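PDB 5JY1: putative short-chain dehydrogenase/reductase from Burkholderia xenovorans, which binds NAD and probably acts as an oxidoreductase of the short-chain dehydrogenase/reductase family, perhaps reducing 3-oxoacyl-[acyl-carrier-protein] substrates. Local coordinates for residues A[130-138]-A[178-189]. Sequence-based numbering, arbitrary orientation. Where two conformers were deposited one is given.
Sequences AMRAAFVPM and AASEWGRFNITV
Phe135 holds its CG anti to the backbone N (chi1 171°) and Trp182 holds its own anti to the carbonyl carbon, which lays the two rings over each other between helix 113-141 and helix 162-182 of this Rossmann-type fold. The pair is an offset stack: the phenyl and five-membered ring centroids are 4.2 Å apart and the planes 25° from parallel. Phe135 CB continues the overlap as a CH-pi contact over the face of the indole six-membered ring. Ala178 CB lies over the opposite indole face, toward the rim. Phe185 completes an aromatic cluster, its CE2 reaching the phenyl edge 3.8 Å from Phe135 CZ, with the planes inclined at 61°. The indole NE1 is hydrogen-bonded to Glu109 of a second subunit, and the same carboxylate forms a salt bridge with Arg184, so the cluster sits against a subunit interface. From the central parallel sheet, strand 187-194 supplies Ile187, whose CD1 packs 3.6 Å from Met138 CB and also touches Phe135 CD1. At the other end the bent Met131 chain brings its CE 4.1 Å from Val189 CG1 and into a tight 3.3 Å contact with Ala178 CB.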
loop_
_atom_site.group_PDB
_atom_site.type_symbol
_atom_site.label_atom_id
_atom_site.label_comp_id
_atom_site.label_asym_id
_atom_site.label_seq_id
_atom_site.Cartn_x
_atom_site.Cartn_y
_atom_site.Cartn_z
ATOM N N ALA A 130 -24.184 -6.283 -9.965
ATOM C CA ALA A 130 -24.494 -7.374 -9.051
ATOM C C ALA A 130 -24.473 -6.903 -7.604
ATOM O O ALA A 130 -25.329 -7.304 -6.809
ATOM C CB ALA A 130 -23.519 -8.530 -9.265
ATOM N N MET A 131 -23.505 -6.050 -7.242
ATOM C CA MET A 131 -23.469 -5.510 -5.880
ATOM C C MET A 131 -24.742 -4.747 -5.546
ATOM O O MET A 131 -25.324 -4.931 -4.472
ATOM C CB MET A 131 -22.255 -4.598 -5.705
ATOM C CG MET A 131 -20.962 -5.367 -5.676
ATOM S SD MET A 131 -19.505 -4.303 -5.607
ATOM C CE MET A 131 -19.816 -3.387 -4.125
ATOM N N ARG A 132 -25.170 -3.851 -6.439
ATOM C CA ARG A 132 -26.362 -3.067 -6.138
ATOM C C ARG A 132 -27.636 -3.916 -6.139
ATOM O O ARG A 132 -28.570 -3.610 -5.391
ATOM C CB ARG A 132 -26.458 -1.889 -7.111
ATOM C CG ARG A 132 -25.397 -0.816 -6.795
ATOM C CD ARG A 132 -24.832 -0.109 -8.044
ATOM N NE ARG A 132 -25.866 0.455 -8.917
ATOM C CZ ARG A 132 -26.408 1.661 -8.767
ATOM N NH1 ARG A 132 -26.053 2.440 -7.753
ATOM N NH2 ARG A 132 -27.312 2.098 -9.637
ATOM N N ALA A 133 -27.687 -4.999 -6.927
ATOM C CA ALA A 133 -28.862 -5.870 -6.888
ATOM C C ALA A 133 -28.884 -6.727 -5.626
ATOM O O ALA A 133 -29.929 -6.848 -4.974
ATOM C CB ALA A 133 -28.914 -6.755 -8.133
ATOM N N ALA A 134 -27.738 -7.323 -5.267
ATOM C CA ALA A 134 -27.666 -8.143 -4.059
ATOM C C ALA A 134 -27.836 -7.304 -2.799
ATOM O O ALA A 134 -28.316 -7.805 -1.775
ATOM C CB ALA A 134 -26.333 -8.897 -4.024
ATOM N N PHE A 135 -27.459 -6.027 -2.863
ATOM C CA PHE A 135 -27.626 -5.111 -1.740
ATOM C C PHE A 135 -29.054 -5.080 -1.207
ATOM O O PHE A 135 -29.259 -4.912 -0.001
ATOM C CB PHE A 135 -27.193 -3.711 -2.188
ATOM C CG PHE A 135 -27.507 -2.620 -1.210
ATOM C CD1 PHE A 135 -26.713 -2.422 -0.084
ATOM C CD2 PHE A 135 -28.557 -1.740 -1.457
ATOM C CE1 PHE A 135 -26.988 -1.388 0.799
ATOM C CE2 PHE A 135 -28.837 -0.711 -0.579
ATOM C CZ PHE A 135 -28.064 -0.529 0.542
ATOM N N VAL A 136 -30.055 -5.227 -2.074
ATOM C CA VAL A 136 -31.441 -5.059 -1.641
ATOM C C VAL A 136 -31.804 -6.143 -0.626
ATOM O O VAL A 136 -32.204 -5.803 0.498
ATOM C CB VAL A 136 -32.401 -5.032 -2.842
ATOM C CG1 VAL A 136 -33.858 -4.967 -2.382
ATOM C CG2 VAL A 136 -32.051 -3.851 -3.757
ATOM N N PRO A 137 -31.685 -7.441 -0.934
ATOM C CA PRO A 137 -31.978 -8.434 0.113
ATOM C C PRO A 137 -30.995 -8.404 1.279
ATOM O O PRO A 137 -31.394 -8.727 2.406
ATOM C CB PRO A 137 -31.924 -9.771 -0.640
ATOM C CG PRO A 137 -31.044 -9.498 -1.817
ATOM C CD PRO A 137 -31.381 -8.097 -2.223
ATOM N N MET A 138 -29.728 -8.036 1.045
ATOM C CA MET A 138 -28.758 -7.977 2.137
ATOM C C MET A 138 -29.100 -6.870 3.124
ATOM O O MET A 138 -29.044 -7.073 4.344
ATOM C CB MET A 138 -27.342 -7.769 1.587
ATOM C CG MET A 138 -26.774 -8.949 0.834
ATOM S SD MET A 138 -25.159 -8.519 0.160
ATOM C CE MET A 138 -24.702 -10.041 -0.661
ATOM N N ALA A 178 -18.019 0.580 -1.189
ATOM C CA ALA A 178 -19.154 -0.142 -0.628
ATOM C C ALA A 178 -18.850 -0.626 0.786
ATOM O O ALA A 178 -19.734 -0.633 1.646
ATOM C CB ALA A 178 -19.515 -1.316 -1.520
ATOM N N ALA A 179 -17.604 -1.023 1.051
ATOM C CA ALA A 179 -17.248 -1.385 2.420
ATOM C C ALA A 179 -17.471 -0.216 3.366
ATOM O O ALA A 179 -18.056 -0.377 4.442
ATOM C CB ALA A 179 -15.790 -1.844 2.482
ATOM N N SER A 180 -17.066 0.983 2.941
ATOM C CA SER A 180 -17.212 2.168 3.776
ATOM C C SER A 180 -18.676 2.453 4.091
ATOM O O SER A 180 -19.035 2.715 5.245
ATOM C CB SER A 180 -16.568 3.356 3.060
ATOM O OG SER A 180 -16.817 4.579 3.718
ATOM N N GLU A 181 -19.536 2.420 3.065
ATOM C CA GLU A 181 -20.920 2.851 3.247
ATOM C C GLU A 181 -21.844 1.760 3.775
ATOM O O GLU A 181 -22.782 2.062 4.528
ATOM C CB GLU A 181 -21.490 3.378 1.923
ATOM C CG GLU A 181 -20.736 4.563 1.331
ATOM C CD GLU A 181 -21.557 5.277 0.251
ATOM O OE1 GLU A 181 -20.980 6.096 -0.502
ATOM O OE2 GLU A 181 -22.778 5.009 0.170
ATOM N N TRP A 182 -21.646 0.509 3.368
ATOM C CA TRP A 182 -22.637 -0.527 3.634
ATOM C C TRP A 182 -22.366 -1.297 4.920
ATOM O O TRP A 182 -23.198 -2.125 5.318
ATOM C CB TRP A 182 -22.723 -1.477 2.436
ATOM C CG TRP A 182 -23.350 -0.822 1.199
ATOM C CD1 TRP A 182 -23.947 0.416 1.121
ATOM C CD2 TRP A 182 -23.453 -1.396 -0.106
ATOM N NE1 TRP A 182 -24.419 0.642 -0.161
ATOM C CE2 TRP A 182 -24.117 -0.451 -0.935
ATOM C CE3 TRP A 182 -23.046 -2.612 -0.662
ATOM C CZ2 TRP A 182 -24.378 -0.695 -2.285
ATOM C CZ3 TRP A 182 -23.301 -2.856 -1.998
ATOM C CH2 TRP A 182 -23.969 -1.902 -2.798
ATOM N N GLY A 183 -21.269 -0.994 5.614
ATOM C CA GLY A 183 -21.034 -1.605 6.911
ATOM C C GLY A 183 -22.122 -1.305 7.920
ATOM O O GLY A 183 -22.351 -2.108 8.825
ATOM N N ARG A 184 -22.839 -0.184 7.755
ATOM C CA ARG A 184 -23.909 0.139 8.688
ATOM C C ARG A 184 -25.015 -0.906 8.666
ATOM O O ARG A 184 -25.802 -0.978 9.621
ATOM C CB ARG A 184 -24.483 1.531 8.371
ATOM C CG ARG A 184 -25.337 1.639 7.102
ATOM C CD ARG A 184 -25.746 3.099 6.921
ATOM N NE ARG A 184 -26.758 3.359 5.880
ATOM C CZ ARG A 184 -26.489 3.437 4.578
ATOM N NH1 ARG A 184 -25.259 3.244 4.127
ATOM N NH2 ARG A 184 -27.460 3.704 3.707
ATOM N N PHE A 185 -25.101 -1.703 7.598
ATOM C CA PHE A 185 -26.074 -2.783 7.498
ATOM C C PHE A 185 -25.459 -4.153 7.756
ATOM O O PHE A 185 -26.082 -5.161 7.416
ATOM C CB PHE A 185 -26.727 -2.794 6.116
ATOM C CG PHE A 185 -27.482 -1.535 5.770
ATOM C CD1 PHE A 185 -28.501 -1.066 6.585
ATOM C CD2 PHE A 185 -27.186 -0.845 4.605
ATOM C CE1 PHE A 185 -29.218 0.089 6.247
ATOM C CE2 PHE A 185 -27.905 0.309 4.252
ATOM C CZ PHE A 185 -28.917 0.773 5.078
ATOM N N ASN A 186 -24.238 -4.212 8.301
ATOM C CA ASN A 186 -23.522 -5.478 8.490
ATOM C C ASN A 186 -23.305 -6.189 7.152
ATOM O O ASN A 186 -23.382 -7.416 7.056
ATOM C CB ASN A 186 -24.240 -6.394 9.489
ATOM C CG ASN A 186 -23.410 -7.603 9.864
ATOM O OD1 ASN A 186 -22.176 -7.543 9.871
ATOM N ND2 ASN A 186 -24.078 -8.721 10.150
ATOM N N ILE A 187 -23.049 -5.405 6.105
ATOM C CA ILE A 187 -22.606 -5.914 4.810
ATOM C C ILE A 187 -21.121 -5.605 4.672
ATOM O O ILE A 187 -20.729 -4.432 4.623
ATOM C CB ILE A 187 -23.391 -5.291 3.645
ATOM C CG1 ILE A 187 -24.899 -5.548 3.786
ATOM C CG2 ILE A 187 -22.860 -5.833 2.332
ATOM C CD1 ILE A 187 -25.762 -4.737 2.779
ATOM N N THR A 188 -20.291 -6.637 4.594
ATOM C CA THR A 188 -18.868 -6.419 4.365
ATOM C C THR A 188 -18.525 -6.646 2.898
ATOM O O THR A 188 -19.218 -7.370 2.177
ATOM C CB THR A 188 -18.010 -7.335 5.228
ATOM O OG1 THR A 188 -18.228 -8.692 4.835
ATOM C CG2 THR A 188 -18.354 -7.162 6.712
ATOM N N VAL A 189 -17.453 -5.996 2.448
ATOM C CA VAL A 189 -17.055 -6.015 1.044
ATOM C C VAL A 189 -15.533 -6.062 1.013
ATOM O O VAL A 189 -14.873 -5.154 1.531
ATOM C CB VAL A 189 -17.562 -4.782 0.267
ATOM C CG1 VAL A 189 -17.391 -4.974 -1.234
ATOM C CG2 VAL A 189 -19.031 -4.452 0.592
#